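Lys-gingipain catalytic subunit (Porphyromonas gingivalis, PDB 6I9A) cleaves proteins after lysine as a secreted cysteine endopeptidase of family C25, possibly acting as a virulence factor in periodontal disease. Local coordinates at residues 25-30 with 127-132; 119-124 with 131-136; 240-245 with 263-268; 323-328 with 357-362. All blocks are in the same frame, centred on the assembly; numbering follows the deposited sequence.

Contact 1: 25-30 with 127-132; sequences KEALKP and EELTNI
Ala27 and Leu28 of helix 25-37 meet Leu129 and Thr130 of helix 126-141 along a seam that is apolar on its inner side and water-bridged on its outer side. The inner side is dry, with Leu28 and Leu129 both buried. There the CD2 methyl of Leu129 touches two partners, 4.0 Å from CD1 of Leu28 and 4.1 Å from CB of Ala27. Both leucines carry CG anti to the backbone N (chi1 -162° for Leu28, -179° for Leu129), and their branches run at a slant to each other. Leu28 leaves its helix alongside the seam, and CD1 turns in to touch, whereas Ala27 points its methyl toward the other helix.

The two segments run almost parallel, 8° apart, with axes 8.9 Å from each other. They belong to neighbouring helices on one face of the parallel four-stranded sheet 40-46, 14-20, 79-83, 117-121, an alpha/beta layering within the catalytic domain. Val83 of the sheet lies beneath both Leu28 and Leu129, and Met121 and Phe24 also touch Leu129.

The outer side is partly exposed and watered, yet the shortest approach falls here: OG1 of Thr130 packs 3.6 Å from CB of Ala27, a polar atom against a methyl with no direct hydrogen bond across the seam. A water fills the bridging role: it donates to Ala27 O at 2.8 Å and lies 2.7 Å from OG1 of Thr130. The same OG1 is also hydrogen-bonded to Pro126 O in the preceding turn of its own helix, which probably helps to fix the hydroxyl.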
loop_
_atom_site.group_PDB
_atom_site.type_symbol
_atom_site.label_atom_id
_atom_site.label_comp_id
_atom_site.label_asym_id
_atom_site.label_seq_id
_atom_site.Cartn_x
_atom_site.Cartn_y
_atom_site.Cartn_z
ATOM N N LYS A 25 8.309 -14.136 -14.303
ATOM C CA LYS A 25 8.611 -13.139 -15.318
ATOM C C LYS A 25 7.424 -12.861 -16.273
ATOM O O LYS A 25 7.080 -11.704 -16.489
ATOM C CB LYS A 25 9.857 -13.607 -16.083
ATOM C CG LYS A 25 10.432 -12.576 -17.038
ATOM C CD LYS A 25 11.822 -12.995 -17.532
ATOM C CE LYS A 25 12.411 -11.973 -18.476
ATOM N NZ LYS A 25 12.603 -10.634 -17.835
ATOM N N GLU A 26 6.795 -13.887 -16.825
ATOM C CA GLU A 26 5.728 -13.621 -17.782
ATOM C C GLU A 26 4.501 -13.009 -17.119
ATOM O O GLU A 26 3.945 -12.037 -17.632
ATOM C CB GLU A 26 5.378 -14.942 -18.457
ATOM C CG GLU A 26 4.229 -14.865 -19.446
ATOM C CD GLU A 26 3.894 -16.199 -20.095
ATOM O OE1 GLU A 26 4.284 -17.263 -19.558
ATOM O OE2 GLU A 26 3.228 -16.174 -21.151
ATOM N N ALA A 27 4.097 -13.562 -15.959
ATOM C CA ALA A 27 2.919 -13.047 -15.267
ATOM C C ALA A 27 3.117 -11.602 -14.787
ATOM O O ALA A 27 2.152 -10.840 -14.707
ATOM C CB ALA A 27 2.558 -13.954 -14.085
ATOM N N LEU A 28 4.345 -11.241 -14.451
ATOM C CA LEU A 28 4.593 -9.908 -13.913
ATOM C C LEU A 28 4.539 -8.831 -14.996
ATOM O O LEU A 28 4.315 -7.655 -14.683
ATOM C CB LEU A 28 5.990 -9.926 -13.264
ATOM C CG LEU A 28 6.383 -8.848 -12.279
ATOM C CD1 LEU A 28 5.371 -8.673 -11.176
ATOM C CD2 LEU A 28 7.781 -9.136 -11.741
ATOM N N LYS A 29 4.782 -9.197 -16.269
ATOM C CA LYS A 29 4.898 -8.177 -17.319
ATOM C C LYS A 29 3.741 -7.139 -17.366
ATOM O O LYS A 29 4.062 -5.958 -17.464
ATOM C CB LYS A 29 5.080 -8.832 -18.702
ATOM C CG LYS A 29 5.554 -7.783 -19.710
ATOM C CD LYS A 29 6.331 -8.314 -20.900
ATOM C CE LYS A 29 6.373 -7.273 -22.013
ATOM N NZ LYS A 29 6.907 -5.939 -21.584
ATOM N N PRO A 30 2.442 -7.495 -17.316
ATOM C CA PRO A 30 1.413 -6.447 -17.431
ATOM C C PRO A 30 1.464 -5.454 -16.277
ATOM O O PRO A 30 1.137 -4.268 -16.435
ATOM C CB PRO A 30 0.081 -7.217 -17.435
ATOM C CG PRO A 30 0.442 -8.620 -17.799
ATOM C CD PRO A 30 1.841 -8.852 -17.322
ATOM N N GLU A 127 -0.414 -17.949 -11.942
ATOM C CA GLU A 127 -1.844 -17.650 -11.997
ATOM C C GLU A 127 -2.274 -16.807 -10.769
ATOM O O GLU A 127 -3.054 -15.854 -10.918
ATOM C CB GLU A 127 -2.640 -18.973 -12.084
ATOM C CG GLU A 127 -2.412 -19.686 -13.422
ATOM C CD GLU A 127 -1.086 -20.399 -13.685
ATOM O OE1 GLU A 127 -0.365 -20.796 -12.732
ATOM O OE2 GLU A 127 -0.777 -20.573 -14.888
ATOM N N GLU A 128 -1.761 -17.147 -9.573
ATOM C CA GLU A 128 -2.103 -16.343 -8.397
ATOM C C GLU A 128 -1.524 -14.945 -8.505
ATOM O O GLU A 128 -2.157 -13.988 -8.080
ATOM C CB GLU A 128 -1.612 -16.981 -7.101
ATOM C CG GLU A 128 -2.474 -18.169 -6.718
ATOM C CD GLU A 128 -2.006 -18.860 -5.482
ATOM O OE1 GLU A 128 -0.881 -18.576 -5.017
ATOM O OE2 GLU A 128 -2.785 -19.694 -4.971
ATOM N N LEU A 129 -0.316 -14.806 -9.060
ATOM C CA LEU A 129 0.229 -13.459 -9.257
ATOM C C LEU A 129 -0.644 -12.660 -10.225
ATOM O O LEU A 129 -0.956 -11.498 -9.963
ATOM C CB LEU A 129 1.692 -13.504 -9.740
ATOM C CG LEU A 129 2.306 -12.132 -9.927
ATOM C CD1 LEU A 129 2.366 -11.319 -8.635
ATOM C CD2 LEU A 129 3.692 -12.255 -10.520
ATOM N N THR A 130 -1.090 -13.307 -11.328
ATOM C CA THR A 130 -2.000 -12.635 -12.236
ATOM C C THR A 130 -3.273 -12.211 -11.526
ATOM O O THR A 130 -3.809 -11.129 -11.810
ATOM C CB THR A 130 -2.288 -13.566 -13.401
ATOM O OG1 THR A 130 -1.051 -13.723 -14.115
ATOM C CG2 THR A 130 -3.389 -13.024 -14.334
ATOM N N ASN A 131 -3.775 -13.042 -10.591
ATOM C CA ASN A 131 -4.991 -12.663 -9.868
ATOM C C ASN A 131 -4.793 -11.341 -9.149
ATOM O O ASN A 131 -5.664 -10.473 -9.119
ATOM C CB ASN A 131 -5.338 -13.717 -8.850
ATOM C CG ASN A 131 -5.813 -14.996 -9.447
ATOM O OD1 ASN A 131 -6.145 -15.063 -10.649
ATOM N ND2 ASN A 131 -5.872 -16.061 -8.655
ATOM N N ILE A 132 -3.636 -11.201 -8.472
ATOM C CA ILE A 132 -3.371 -9.954 -7.734
ATOM C C ILE A 132 -3.284 -8.802 -8.705
ATOM O O ILE A 132 -3.873 -7.736 -8.496
ATOM C CB ILE A 132 -2.050 -10.055 -6.942
ATOM C CG1 ILE A 132 -2.064 -11.246 -5.966
ATOM C CG2 ILE A 132 -1.774 -8.713 -6.205
ATOM C CD1 ILE A 132 -0.712 -11.495 -5.283
HETATM O O HOH W 1 -0.440 -11.436 -15.455
#

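Contact 2: 119-124 with 131-136; sequences FRMSAS and NIIDKV
An inverse gamma turn centred on Met121 ends strand 117-121 just where its side chain reaches helix 126-141. The weak bond from Ser122 N to Arg120 O, 3.2 Å long, closes this tight turn. In one of its two conformers, Met121 departs with CG anti to its carbonyl carbon (chi1 -55°), then bends at chi2 and chi3, both -84°. This brings sulfur and terminal methyl to one branch of Ile132, whose CG2 is 3.8 Å from CE and 3.9 Å from SD of Met121. CE of Met121 also lies 4.3 Å from CG1 of Ile133. The second conformer makes this part of the packing less certain. CD1 of Ile132 lies 3.8 Å from O of Ser122, the closing residue of the turn.

The contact packs the last strand of the parallel sheet, which pairs on its far side with strand 357-361, against the helix that follows it in the chain. Trp31 of helix 25-37 touches both Met121 and Ile133 and extends the apolar layer. Ser122 itself points away from the helix, and its OG is hydrogen-bonded to Glu263 OE2, a calcium ligand. One short turn therefore separates apolar packing from the second shell of a metal site, where the hydroxyl probably helps to position the carboxylate.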
loop_
_atom_site.group_PDB
_atom_site.type_symbol
_atom_site.label_atom_id
_atom_site.label_comp_id
_atom_site.label_asym_id
_atom_site.label_seq_id
_atom_site.Cartn_x
_atom_site.Cartn_y
_atom_site.Cartn_z
ATOM N N PHE A 119 6.823 -4.011 -0.064
ATOM C CA PHE A 119 5.612 -4.825 -0.083
ATOM C C PHE A 119 5.946 -6.120 -0.761
ATOM O O PHE A 119 6.907 -6.210 -1.534
ATOM C CB PHE A 119 4.437 -4.095 -0.747
ATOM C CG PHE A 119 4.716 -3.655 -2.176
ATOM C CD1 PHE A 119 4.438 -4.503 -3.244
ATOM C CD2 PHE A 119 5.182 -2.358 -2.451
ATOM C CE1 PHE A 119 4.615 -4.077 -4.547
ATOM C CE2 PHE A 119 5.394 -1.965 -3.763
ATOM C CZ PHE A 119 5.093 -2.812 -4.796
ATOM N N ARG A 120 5.108 -7.128 -0.520
ATOM C CA ARG A 120 5.321 -8.458 -1.057
ATOM C C ARG A 120 4.097 -8.937 -1.804
ATOM O O ARG A 120 3.018 -9.086 -1.223
ATOM C CB ARG A 120 5.720 -9.451 0.054
ATOM C CG ARG A 120 5.840 -10.903 -0.419
ATOM C CD ARG A 120 6.138 -11.844 0.725
ATOM N NE ARG A 120 7.488 -11.692 1.266
ATOM C CZ ARG A 120 8.458 -12.592 1.094
ATOM N NH1 ARG A 120 8.306 -13.607 0.217
ATOM N NH2 ARG A 120 9.590 -12.471 1.754
ATOM N N MET A 121 4.254 -9.171 -3.116
ATOM C CA MET A 121 3.253 -9.787 -3.963
ATOM C C MET A 121 3.470 -11.276 -3.802
ATOM O O MET A 121 4.214 -11.898 -4.572
ATOM C CB MET A 121 3.443 -9.319 -5.413
ATOM C CG MET A 121 3.441 -7.792 -5.560
ATOM S SD MET A 121 1.778 -7.118 -5.680
ATOM C CE MET A 121 1.589 -7.352 -7.335
ATOM N N SER A 122 2.906 -11.862 -2.748
ATOM C CA SER A 122 3.147 -13.279 -2.444
ATOM C C SER A 122 2.209 -14.166 -3.245
ATOM O O SER A 122 0.971 -14.068 -3.104
ATOM C CB SER A 122 2.955 -13.541 -0.949
ATOM O OG SER A 122 3.186 -14.933 -0.785
ATOM N N ALA A 123 2.790 -15.045 -4.057
ATOM C CA ALA A 123 2.034 -15.953 -4.905
ATOM C C ALA A 123 2.728 -17.290 -4.909
ATOM O O ALA A 123 3.960 -17.333 -4.833
ATOM C CB ALA A 123 1.969 -15.397 -6.327
ATOM N N SER A 124 1.952 -18.375 -5.090
ATOM C CA SER A 124 2.525 -19.700 -5.206
ATOM C C SER A 124 2.531 -20.200 -6.641
ATOM O O SER A 124 3.009 -21.320 -6.908
ATOM C CB SER A 124 1.756 -20.679 -4.321
ATOM O OG SER A 124 0.445 -20.930 -4.787
ATOM N N ASN A 131 -3.775 -13.042 -10.591
ATOM C CA ASN A 131 -4.991 -12.663 -9.868
ATOM C C ASN A 131 -4.793 -11.341 -9.149
ATOM O O ASN A 131 -5.664 -10.473 -9.119
ATOM C CB ASN A 131 -5.338 -13.717 -8.850
ATOM C CG ASN A 131 -5.813 -14.996 -9.447
ATOM O OD1 ASN A 131 -6.145 -15.063 -10.649
ATOM N ND2 ASN A 131 -5.872 -16.061 -8.655
ATOM N N ILE A 132 -3.636 -11.201 -8.472
ATOM C CA ILE A 132 -3.371 -9.954 -7.734
ATOM C C ILE A 132 -3.284 -8.802 -8.705
ATOM O O ILE A 132 -3.873 -7.736 -8.496
ATOM C CB ILE A 132 -2.050 -10.055 -6.942
ATOM C CG1 ILE A 132 -2.064 -11.246 -5.966
ATOM C CG2 ILE A 132 -1.774 -8.713 -6.205
ATOM C CD1 ILE A 132 -0.712 -11.495 -5.283
ATOM N N ILE A 133 -2.469 -9.004 -9.777
ATOM C CA ILE A 133 -2.246 -7.914 -10.741
ATOM C C ILE A 133 -3.534 -7.448 -11.375
ATOM O O ILE A 133 -3.737 -6.246 -11.571
ATOM C CB ILE A 133 -1.241 -8.416 -11.810
ATOM C CG1 ILE A 133 0.120 -8.595 -11.161
ATOM C CG2 ILE A 133 -1.191 -7.451 -13.031
ATOM C CD1 ILE A 133 1.118 -9.354 -12.043
ATOM N N ASP A 134 -4.435 -8.395 -11.738
ATOM C CA ASP A 134 -5.677 -7.956 -12.414
ATOM C C ASP A 134 -6.511 -7.046 -11.519
ATOM O O ASP A 134 -7.173 -6.097 -11.973
ATOM C CB ASP A 134 -6.480 -9.171 -12.826
ATOM C CG ASP A 134 -5.861 -9.933 -13.984
ATOM O OD1 ASP A 134 -4.994 -9.364 -14.708
ATOM O OD2 ASP A 134 -6.260 -11.095 -14.200
ATOM N N LYS A 135 -6.506 -7.315 -10.202
ATOM C CA LYS A 135 -7.252 -6.445 -9.273
ATOM C C LYS A 135 -6.605 -5.083 -9.165
ATOM O O LYS A 135 -7.258 -4.045 -9.152
ATOM C CB LYS A 135 -7.359 -7.108 -7.898
ATOM C CG LYS A 135 -8.277 -8.367 -7.965
ATOM C CD LYS A 135 -8.478 -9.028 -6.590
ATOM C CE LYS A 135 -7.286 -9.837 -6.192
ATOM N NZ LYS A 135 -7.513 -10.517 -4.865
ATOM N N VAL A 136 -5.259 -5.067 -9.059
ATOM C CA VAL A 136 -4.524 -3.785 -9.007
ATOM C C VAL A 136 -4.788 -2.948 -10.247
ATOM O O VAL A 136 -5.055 -1.766 -10.144
ATOM C CB VAL A 136 -3.014 -4.044 -8.844
ATOM C CG1 VAL A 136 -2.232 -2.757 -9.025
ATOM C CG2 VAL A 136 -2.744 -4.695 -7.493
#

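Contact 3: 240-245 with 263-268; sequences KYFLAI and EVITRV. With CA (calcium ion), chain H.
Phe242 and Ala244 of strand 242-247 receive Ile265 of helix 261-267 within a beta-alpha-beta unit whose second strand is 273-279. The CD1 methyl of Ile265 makes both contacts. It meets the rim of the Phe242 ring in the ring plane, 3.8 Å from CE1, and stands 4.1 Å from CB of Ala244, whose methyl points toward the helix.

The torsions explain this reach. Ile265 has CG1 anti to the backbone N (chi1 -154°) and a nearly straight second torsion, which carries CD1 out to the strand while CG2 takes the place between N and the carbonyl carbon. Phe242 adopts that same cramped setting for CG, with chi1 49°; its CB leaves at an angle to the helix, and the ring end swings closer. The two side chains cross at about a right angle. Leu232 adds a further apolar neighbour to Ile265.

Two residues earlier on the helix, Glu263 turns to a different task. Extended beyond CG, it binds a calcium ion through both carboxylate oxygens, with Asp85 and Phe254 O completing the protein ligands. Arg267 pairs with it by charge alone, since OE2 of Glu263 lies well out of the guanidinium plane, 3.5 Å from NH2 of Arg267.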
loop_
_atom_site.group_PDB
_atom_site.type_symbol
_atom_site.label_atom_id
_atom_site.label_comp_id
_atom_site.label_asym_id
_atom_site.label_seq_id
_atom_site.Cartn_x
_atom_site.Cartn_y
_atom_site.Cartn_z
ATOM N N LYS A 240 -14.863 -5.225 -7.451
ATOM C CA LYS A 240 -15.042 -4.319 -6.309
ATOM C C LYS A 240 -13.969 -4.590 -5.263
ATOM O O LYS A 240 -14.242 -5.060 -4.142
ATOM C CB LYS A 240 -16.459 -4.509 -5.740
ATOM C CG LYS A 240 -17.547 -4.002 -6.733
ATOM C CD LYS A 240 -18.949 -4.236 -6.174
ATOM C CE LYS A 240 -19.316 -5.692 -6.063
ATOM N NZ LYS A 240 -20.808 -5.939 -5.903
ATOM N N TYR A 241 -12.709 -4.304 -5.643
ATOM C CA TYR A 241 -11.578 -4.709 -4.831
ATOM C C TYR A 241 -11.224 -3.671 -3.799
ATOM O O TYR A 241 -11.222 -2.472 -4.024
ATOM C CB TYR A 241 -10.364 -5.040 -5.738
ATOM C CG TYR A 241 -10.804 -5.978 -6.844
ATOM C CD1 TYR A 241 -11.454 -7.176 -6.549
ATOM C CD2 TYR A 241 -10.685 -5.605 -8.177
ATOM C CE1 TYR A 241 -11.980 -7.978 -7.563
ATOM C CE2 TYR A 241 -11.186 -6.423 -9.213
ATOM C CZ TYR A 241 -11.833 -7.605 -8.889
ATOM O OH TYR A 241 -12.384 -8.433 -9.845
ATOM N N PHE A 242 -10.834 -4.171 -2.605
ATOM C CA PHE A 242 -10.582 -3.296 -1.457
ATOM C C PHE A 242 -9.143 -3.385 -0.934
ATOM O O PHE A 242 -8.401 -4.350 -1.211
ATOM C CB PHE A 242 -11.609 -3.602 -0.323
ATOM C CG PHE A 242 -11.771 -5.074 0.028
ATOM C CD1 PHE A 242 -10.839 -5.742 0.828
ATOM C CD2 PHE A 242 -12.905 -5.768 -0.386
ATOM C CE1 PHE A 242 -11.009 -7.092 1.120
ATOM C CE2 PHE A 242 -13.079 -7.097 -0.072
ATOM C CZ PHE A 242 -12.163 -7.747 0.692
ATOM N N LEU A 243 -8.815 -2.394 -0.097
ATOM C CA LEU A 243 -7.681 -2.500 0.827
ATOM C C LEU A 243 -8.257 -3.037 2.142
ATOM O O LEU A 243 -9.289 -2.529 2.608
ATOM C CB LEU A 243 -7.122 -1.092 1.062
ATOM C CG LEU A 243 -6.137 -0.974 2.247
ATOM C CD1 LEU A 243 -4.881 -1.837 2.067
ATOM C CD2 LEU A 243 -5.718 0.472 2.436
ATOM N N ALA A 244 -7.628 -4.063 2.717
ATOM C CA ALA A 244 -8.049 -4.542 4.047
ATOM C C ALA A 244 -6.884 -4.381 4.997
ATOM O O ALA A 244 -5.707 -4.596 4.622
ATOM C CB ALA A 244 -8.511 -5.980 3.973
ATOM N N ILE A 245 -7.221 -4.040 6.241
ATOM C CA ILE A 245 -6.206 -3.877 7.324
ATOM C C ILE A 245 -6.693 -4.685 8.517
ATOM O O ILE A 245 -7.807 -4.443 9.048
ATOM C CB ILE A 245 -6.022 -2.399 7.705
ATOM C CG1 ILE A 245 -5.575 -1.603 6.468
ATOM C CG2 ILE A 245 -4.999 -2.285 8.861
ATOM C CD1 ILE A 245 -5.248 -0.137 6.756
ATOM N N GLU A 263 -2.240 -13.516 2.558
ATOM C CA GLU A 263 -1.908 -14.086 1.262
ATOM C C GLU A 263 -3.199 -14.488 0.551
ATOM O O GLU A 263 -3.376 -14.242 -0.634
ATOM C CB GLU A 263 -0.976 -15.294 1.437
ATOM C CG GLU A 263 0.450 -14.853 1.752
ATOM C CD GLU A 263 1.376 -16.016 2.067
ATOM O OE1 GLU A 263 1.035 -16.871 2.914
ATOM O OE2 GLU A 263 2.501 -16.012 1.523
ATOM N N VAL A 264 -4.116 -15.173 1.271
ATOM C CA VAL A 264 -5.349 -15.609 0.582
ATOM C C VAL A 264 -6.157 -14.415 0.107
ATOM O O VAL A 264 -6.680 -14.442 -1.021
ATOM C CB VAL A 264 -6.169 -16.526 1.522
ATOM C CG1 VAL A 264 -7.527 -16.883 0.909
ATOM C CG2 VAL A 264 -5.391 -17.812 1.809
ATOM N N ILE A 265 -6.300 -13.376 0.928
ATOM C CA ILE A 265 -7.207 -12.289 0.565
ATOM C C ILE A 265 -6.696 -11.540 -0.678
ATOM O O ILE A 265 -7.516 -10.959 -1.402
ATOM C CB ILE A 265 -7.456 -11.352 1.773
ATOM C CG1 ILE A 265 -8.811 -10.653 1.644
ATOM C CG2 ILE A 265 -6.278 -10.348 1.989
ATOM C CD1 ILE A 265 -9.203 -9.924 2.975
ATOM N N THR A 266 -5.363 -11.569 -0.927
ATOM C CA THR A 266 -4.827 -10.940 -2.117
ATOM C C THR A 266 -4.761 -11.928 -3.276
ATOM O O THR A 266 -4.968 -11.511 -4.419
ATOM C CB THR A 266 -3.487 -10.300 -1.817
ATOM O OG1 THR A 266 -2.582 -11.238 -1.182
ATOM C CG2 THR A 266 -3.636 -9.073 -0.983
ATOM N N ARG A 267 -4.488 -13.222 -3.035
ATOM C CA ARG A 267 -4.373 -14.214 -4.128
ATOM C C ARG A 267 -5.711 -14.568 -4.770
ATOM O O ARG A 267 -5.703 -15.018 -5.915
ATOM C CB ARG A 267 -3.746 -15.510 -3.606
ATOM C CG ARG A 267 -2.296 -15.374 -3.222
ATOM C CD ARG A 267 -1.831 -16.629 -2.533
ATOM N NE ARG A 267 -0.404 -16.491 -2.249
ATOM C CZ ARG A 267 0.377 -17.482 -1.823
ATOM N NH1 ARG A 267 -0.143 -18.682 -1.553
ATOM N NH2 ARG A 267 1.670 -17.263 -1.601
ATOM N N VAL A 268 -6.846 -14.454 -4.064
ATOM C CA VAL A 268 -8.104 -14.957 -4.628
ATOM C C VAL A 268 -8.481 -14.190 -5.895
ATOM O O VAL A 268 -8.308 -12.964 -6.020
ATOM C CB VAL A 268 -9.235 -14.956 -3.584
ATOM C CG1 VAL A 268 -9.088 -16.112 -2.594
ATOM C CG2 VAL A 268 -9.366 -13.616 -2.859
HETATM CA CA CA H . 3.260 -18.178 2.428
HETATM O O HOH W 2 5.078 -19.758 2.762
HETATM O O HOH W 3 2.327 -19.064 4.513
HETATM O O HOH W 4 1.903 -19.999 1.769
#

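Contact 4: 323-328 with 357-362; sequences NTVNSI and YHVLGD. With NA (sodium ion), chain E.
The amino-terminal end of helix 325-342 packs on strand 357-361, the antiparallel last strand of the mixed sheet, bonded on its other side to strand 117-121. Val359 presents one methyl to each of two helix residues. Its CG1 lies 4.0 Å from CG1 of Val325, and CG2 of Val359 lies over a face of the Asn326 amide, nearest ND2 at 3.8 Å. The valines both hold CG1 anti to the backbone N (chi1 170° for Val325 and 178° for Val359), directing these branches at each other. CG2 of Val325 reaches the backbone instead, 4.0 Å from Asp362 O.

While its face packs on Val359, the amide of Asn326 uses ND2 to hydrogen-bond Thr118 O. Thr324 is the N-cap, its OG1 accepting from Ser327 N at 3.0 Å with an N-H...O angle of 150°. In return Ser327 OG donates to Thr324 O over 2.7 Å. Just before the cap, Asn323 OD1 binds a sodium ion 2.4 Å away, with five backbone carbonyls from Ala315 to Tyr322. Polar bonds thus run within the cap, to Thr118 and to the sodium ion, while 323-328 and 357-362 share no hydrogen bond and meet by van der Waals packing.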
loop_
_atom_site.group_PDB
_atom_site.type_symbol
_atom_site.label_atom_id
_atom_site.label_comp_id
_atom_site.label_asym_id
_atom_site.label_seq_id
_atom_site.Cartn_x
_atom_site.Cartn_y
_atom_site.Cartn_z
ATOM N N ASN A 323 -0.252 9.027 0.836
ATOM C CA ASN A 323 -1.275 8.669 -0.145
ATOM C C ASN A 323 -1.113 7.280 -0.728
ATOM O O ASN A 323 -1.940 6.920 -1.575
ATOM C CB ASN A 323 -1.337 9.747 -1.254
ATOM C CG ASN A 323 -1.947 11.002 -0.682
ATOM O OD1 ASN A 323 -2.826 10.920 0.205
ATOM N ND2 ASN A 323 -1.522 12.180 -1.116
ATOM N N THR A 324 -0.145 6.476 -0.283
ATOM C CA THR A 324 0.002 5.092 -0.741
ATOM C C THR A 324 -0.456 4.121 0.332
ATOM O O THR A 324 -0.495 4.451 1.520
ATOM C CB THR A 324 1.432 4.818 -1.148
ATOM O OG1 THR A 324 2.291 4.944 -0.003
ATOM C CG2 THR A 324 1.874 5.654 -2.331
ATOM N N VAL A 325 -0.643 2.887 -0.062
ATOM C CA VAL A 325 -0.916 1.794 0.898
ATOM C C VAL A 325 0.263 1.671 1.878
ATOM O O VAL A 325 0.079 1.639 3.100
ATOM C CB VAL A 325 -1.136 0.457 0.155
ATOM C CG1 VAL A 325 -1.159 -0.702 1.160
ATOM C CG2 VAL A 325 -2.452 0.484 -0.633
ATOM N N ASN A 326 1.510 1.628 1.350
ATOM C CA ASN A 326 2.642 1.507 2.283
ATOM C C ASN A 326 2.641 2.652 3.265
ATOM O O ASN A 326 2.993 2.440 4.439
ATOM C CB ASN A 326 3.985 1.502 1.538
ATOM C CG ASN A 326 4.490 0.094 1.332
ATOM O OD1 ASN A 326 4.299 -0.521 0.272
ATOM N ND2 ASN A 326 5.157 -0.461 2.349
ATOM N N SER A 327 2.314 3.883 2.847
ATOM C CA SER A 327 2.385 5.017 3.760
ATOM C C SER A 327 1.376 4.898 4.899
ATOM O O SER A 327 1.598 5.492 5.957
ATOM C CB SER A 327 2.230 6.338 3.011
ATOM O OG SER A 327 0.889 6.551 2.598
ATOM N N ILE A 328 0.256 4.210 4.704
ATOM C CA ILE A 328 -0.745 4.033 5.806
ATOM C C ILE A 328 -0.067 3.221 6.906
ATOM O O ILE A 328 -0.149 3.554 8.100
ATOM C CB ILE A 328 -2.025 3.364 5.288
ATOM C CG1 ILE A 328 -2.697 4.249 4.226
ATOM C CG2 ILE A 328 -2.963 3.045 6.433
ATOM C CD1 ILE A 328 -3.865 3.576 3.533
ATOM N N TYR A 357 4.580 -5.471 11.110
ATOM C CA TYR A 357 3.587 -5.122 10.086
ATOM C C TYR A 357 4.142 -5.250 8.692
ATOM O O TYR A 357 5.318 -4.892 8.420
ATOM C CB TYR A 357 2.996 -3.749 10.370
ATOM C CG TYR A 357 1.762 -3.828 11.261
ATOM C CD1 TYR A 357 1.867 -3.828 12.658
ATOM C CD2 TYR A 357 0.495 -3.985 10.712
ATOM C CE1 TYR A 357 0.735 -3.949 13.461
ATOM C CE2 TYR A 357 -0.634 -4.079 11.515
ATOM C CZ TYR A 357 -0.510 -4.048 12.886
ATOM O OH TYR A 357 -1.668 -4.119 13.627
ATOM N N HIS A 358 3.312 -5.768 7.796
ATOM C CA HIS A 358 3.682 -5.949 6.394
ATOM C C HIS A 358 2.558 -5.548 5.495
ATOM O O HIS A 358 1.386 -5.647 5.863
ATOM C CB HIS A 358 3.974 -7.452 6.142
ATOM C CG HIS A 358 5.263 -7.921 6.765
ATOM N ND1 HIS A 358 5.364 -8.181 8.106
ATOM C CD2 HIS A 358 6.488 -8.100 6.197
ATOM C CE1 HIS A 358 6.644 -8.518 8.323
ATOM N NE2 HIS A 358 7.358 -8.475 7.198
ATOM N N VAL A 359 2.951 -5.208 4.246
ATOM C CA VAL A 359 2.022 -5.121 3.139
ATOM C C VAL A 359 2.169 -6.401 2.295
ATOM O O VAL A 359 3.282 -6.717 1.830
ATOM C CB VAL A 359 2.266 -3.892 2.246
ATOM C CG1 VAL A 359 1.270 -3.909 1.063
ATOM C CG2 VAL A 359 2.116 -2.569 3.030
ATOM N N LEU A 360 1.039 -7.069 2.058
ATOM C CA LEU A 360 0.904 -8.162 1.076
ATOM C C LEU A 360 0.024 -7.615 -0.054
ATOM O O LEU A 360 -0.926 -6.854 0.182
ATOM C CB LEU A 360 0.293 -9.411 1.710
ATOM C CG LEU A 360 1.250 -10.086 2.708
ATOM C CD1 LEU A 360 0.498 -10.976 3.701
ATOM C CD2 LEU A 360 2.298 -10.917 1.945
ATOM N N GLY A 361 0.373 -7.959 -1.293
ATOM C CA GLY A 361 -0.239 -7.275 -2.425
ATOM C C GLY A 361 0.503 -5.968 -2.701
ATOM O O GLY A 361 1.676 -5.826 -2.344
ATOM N N ASP A 362 -0.125 -5.024 -3.405
ATOM C CA ASP A 362 0.619 -3.907 -3.978
ATOM C C ASP A 362 0.557 -2.666 -3.101
ATOM O O ASP A 362 -0.425 -1.908 -3.072
ATOM C CB ASP A 362 0.068 -3.627 -5.381
ATOM C CG ASP A 362 0.870 -2.575 -6.144
ATOM O OD1 ASP A 362 1.765 -1.942 -5.529
ATOM O OD2 ASP A 362 0.629 -2.421 -7.370
HETATM NA NA NA E . -2.979 10.964 2.638
#

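Overall arrangement
Contacts 2, 3 and 4 are buried, whereas contact 1 lies farther from the centre, with a water on its outer side. Contacts 1 and 2 share helix 126-141 and the parallel four-stranded sheet; contacts 3 and 4 belong to the mixed sheet. The two halves meet where Arg120 exchanges backbone bonds with Val359 and Gly361, joining contacts 2 and 4. Contact 2 also reaches contact 3 through Lys135 NZ, which bonds Thr266 O, and Asn131, shared by contacts 1 and 2, bonds Arg267 O of contact 3 through ND2. All four interfaces are chiefly apolar, but contacts 3 and 4 also include residues that bind calcium and sodium respectively.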